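Local coordinates for protein sulfurtransferase (Azotobacter vinelandii, PDB 1E0C) that probably transfers sulfur from thiosulfate to cyanide as a rhodanese, an enzyme related in fold to phosphatases, at residues I11-L16 and L117-A122. Numbering follows the deposited sequence.
Sequences IEPADL and LTAWLA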
loop_
_atom_site.group_PDB
_atom_site.type_symbol
_atom_site.label_atom_id
_atom_site.label_comp_id
_atom_site.label_asym_id
_atom_site.label_seq_id
_atom_site.Cartn_x
_atom_site.Cartn_y
_atom_site.Cartn_z
ATOM N N ILE A 11 -12.215 -6.079 1.895
ATOM C CA ILE A 11 -13.522 -6.260 2.529
ATOM C C ILE A 11 -14.323 -4.978 2.480
ATOM O O ILE A 11 -13.792 -3.900 2.224
ATOM C CB ILE A 11 -13.358 -6.744 3.985
ATOM C CG1 ILE A 11 -12.784 -5.621 4.855
ATOM C CG2 ILE A 11 -12.439 -7.959 4.010
ATOM C CD1 ILE A 11 -12.618 -6.014 6.317
ATOM N N GLU A 12 -15.635 -5.069 2.724
ATOM C CA GLU A 12 -16.469 -3.871 2.672
ATOM C C GLU A 12 -16.703 -3.332 4.086
ATOM O O GLU A 12 -16.540 -4.051 5.070
ATOM C CB GLU A 12 -17.821 -4.239 2.030
ATOM C CG GLU A 12 -17.677 -4.754 0.594
ATOM C CD GLU A 12 -17.217 -3.670 -0.360
ATOM O OE1 GLU A 12 -17.605 -2.505 -0.152
ATOM O OE2 GLU A 12 -16.463 -3.953 -1.319
ATOM N N PRO A 13 -17.128 -2.089 4.177
ATOM C CA PRO A 13 -17.463 -1.468 5.453
ATOM C C PRO A 13 -18.396 -2.322 6.286
ATOM O O PRO A 13 -18.206 -2.457 7.499
ATOM C CB PRO A 13 -18.104 -0.151 5.043
ATOM C CG PRO A 13 -17.413 0.193 3.756
ATOM C CD PRO A 13 -17.282 -1.138 3.046
ATOM N N ALA A 14 -19.437 -2.903 5.673
ATOM C CA ALA A 14 -20.344 -3.770 6.414
ATOM C C ALA A 14 -19.618 -4.921 7.088
ATOM O O ALA A 14 -19.976 -5.304 8.206
ATOM C CB ALA A 14 -21.443 -4.322 5.504
ATOM N N ASP A 15 -18.650 -5.521 6.389
ATOM C CA ASP A 15 -17.919 -6.651 6.950
ATOM C C ASP A 15 -17.120 -6.217 8.184
ATOM O O ASP A 15 -17.023 -6.954 9.160
ATOM C CB ASP A 15 -16.924 -7.219 5.930
ATOM C CG ASP A 15 -17.589 -7.675 4.647
ATOM O OD1 ASP A 15 -18.665 -8.300 4.735
ATOM O OD2 ASP A 15 -17.014 -7.416 3.572
ATOM N N LEU A 16 -16.495 -5.045 8.077
ATOM C CA LEU A 16 -15.712 -4.519 9.191
ATOM C C LEU A 16 -16.611 -4.129 10.355
ATOM O O LEU A 16 -16.316 -4.497 11.496
ATOM C CB LEU A 16 -14.851 -3.336 8.759
ATOM C CG LEU A 16 -14.068 -2.639 9.891
ATOM C CD1 LEU A 16 -13.144 -3.617 10.590
ATOM C CD2 LEU A 16 -13.309 -1.451 9.320
ATOM N N LEU A 117 -11.990 5.146 4.686
ATOM C CA LEU A 117 -12.898 6.043 5.410
ATOM C C LEU A 117 -13.905 6.698 4.485
ATOM O O LEU A 117 -14.996 7.090 4.907
ATOM C CB LEU A 117 -12.077 7.108 6.150
ATOM C CG LEU A 117 -12.880 7.997 7.113
ATOM C CD1 LEU A 117 -13.261 7.211 8.360
ATOM C CD2 LEU A 117 -12.052 9.219 7.497
ATOM N N THR A 118 -13.516 6.959 3.234
ATOM C CA THR A 118 -14.450 7.559 2.279
ATOM C C THR A 118 -15.715 6.706 2.185
ATOM O O THR A 118 -16.817 7.232 2.337
ATOM C CB THR A 118 -13.802 7.653 0.882
ATOM O OG1 THR A 118 -12.471 8.167 1.055
ATOM C CG2 THR A 118 -14.583 8.610 -0.010
ATOM N N ALA A 119 -15.550 5.405 2.010
ATOM C CA ALA A 119 -16.695 4.500 1.898
ATOM C C ALA A 119 -17.419 4.363 3.232
ATOM O O ALA A 119 -18.650 4.338 3.290
ATOM C CB ALA A 119 -16.226 3.140 1.391
ATOM N N TRP A 120 -16.660 4.309 4.321
ATOM C CA TRP A 120 -17.234 4.264 5.663
ATOM C C TRP A 120 -18.136 5.474 5.898
ATOM O O TRP A 120 -19.290 5.319 6.310
ATOM C CB TRP A 120 -16.114 4.258 6.715
ATOM C CG TRP A 120 -16.583 3.968 8.113
ATOM C CD1 TRP A 120 -16.914 4.885 9.070
ATOM C CD2 TRP A 120 -16.723 2.680 8.720
ATOM N NE1 TRP A 120 -17.280 4.234 10.230
ATOM C CE2 TRP A 120 -17.143 2.887 10.051
ATOM C CE3 TRP A 120 -16.535 1.366 8.274
ATOM C CZ2 TRP A 120 -17.404 1.828 10.915
ATOM C CZ3 TRP A 120 -16.771 0.319 9.138
ATOM C CH2 TRP A 120 -17.213 0.556 10.455
ATOM N N LEU A 121 -17.623 6.670 5.617
ATOM C CA LEU A 121 -18.405 7.887 5.821
ATOM C C LEU A 121 -19.587 7.964 4.857
ATOM O O LEU A 121 -20.668 8.445 5.222
ATOM C CB LEU A 121 -17.553 9.134 5.671
ATOM C CG LEU A 121 -16.423 9.365 6.679
ATOM C CD1 LEU A 121 -15.471 10.433 6.156
ATOM C CD2 LEU A 121 -16.993 9.778 8.030
ATOM N N ALA A 122 -19.385 7.499 3.624
ATOM C CA ALA A 122 -20.465 7.570 2.638
ATOM C C ALA A 122 -21.680 6.785 3.124
ATOM O O ALA A 122 -22.809 7.104 2.750
ATOM C CB ALA A 122 -20.016 7.077 1.276
#
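The indole of W120 carries the contact: P13 and L16 approach it from opposite sides of its plane, P13 O and L16 CD2 both obliquely, neither squarely over a face nor at an edge. P13 CB lies 3.9 Å from W120 CE3, while the backbone oxygen P13 O approaches W120 CZ3 at 3.5 Å. From the other side L16 CD2 comes within 3.9 Å of W120 CZ3, the two side chains crossing at about a right angle. W120 reaches across because its CG stands anti to the backbone N (chi1 -170°), which carries the benzo ring to helix 13-17, between P13 and L16. The residue before W120 adds a smaller contact: A119 CB lies 4.0 Å from P13 CG. Before P13, E12 occupies the N-cap position, and its backbone N bonds to D15 OD2 at 2.9 Å, nearly straight at 169°. L113 of strand 110-113 also touches P13 and L16. With an alanine at W120, a gap is likely to open beside P13 and L16 and P126 O to lose its indole donor. The two helices of this rhodanese-like domain meet mostly through buried apolar carbon, with one backbone carbonyl oxygen set against the aromatic carbons; their join thus depends on the fit of shapes round the indole, whose NE1 is satisfied by P126 O.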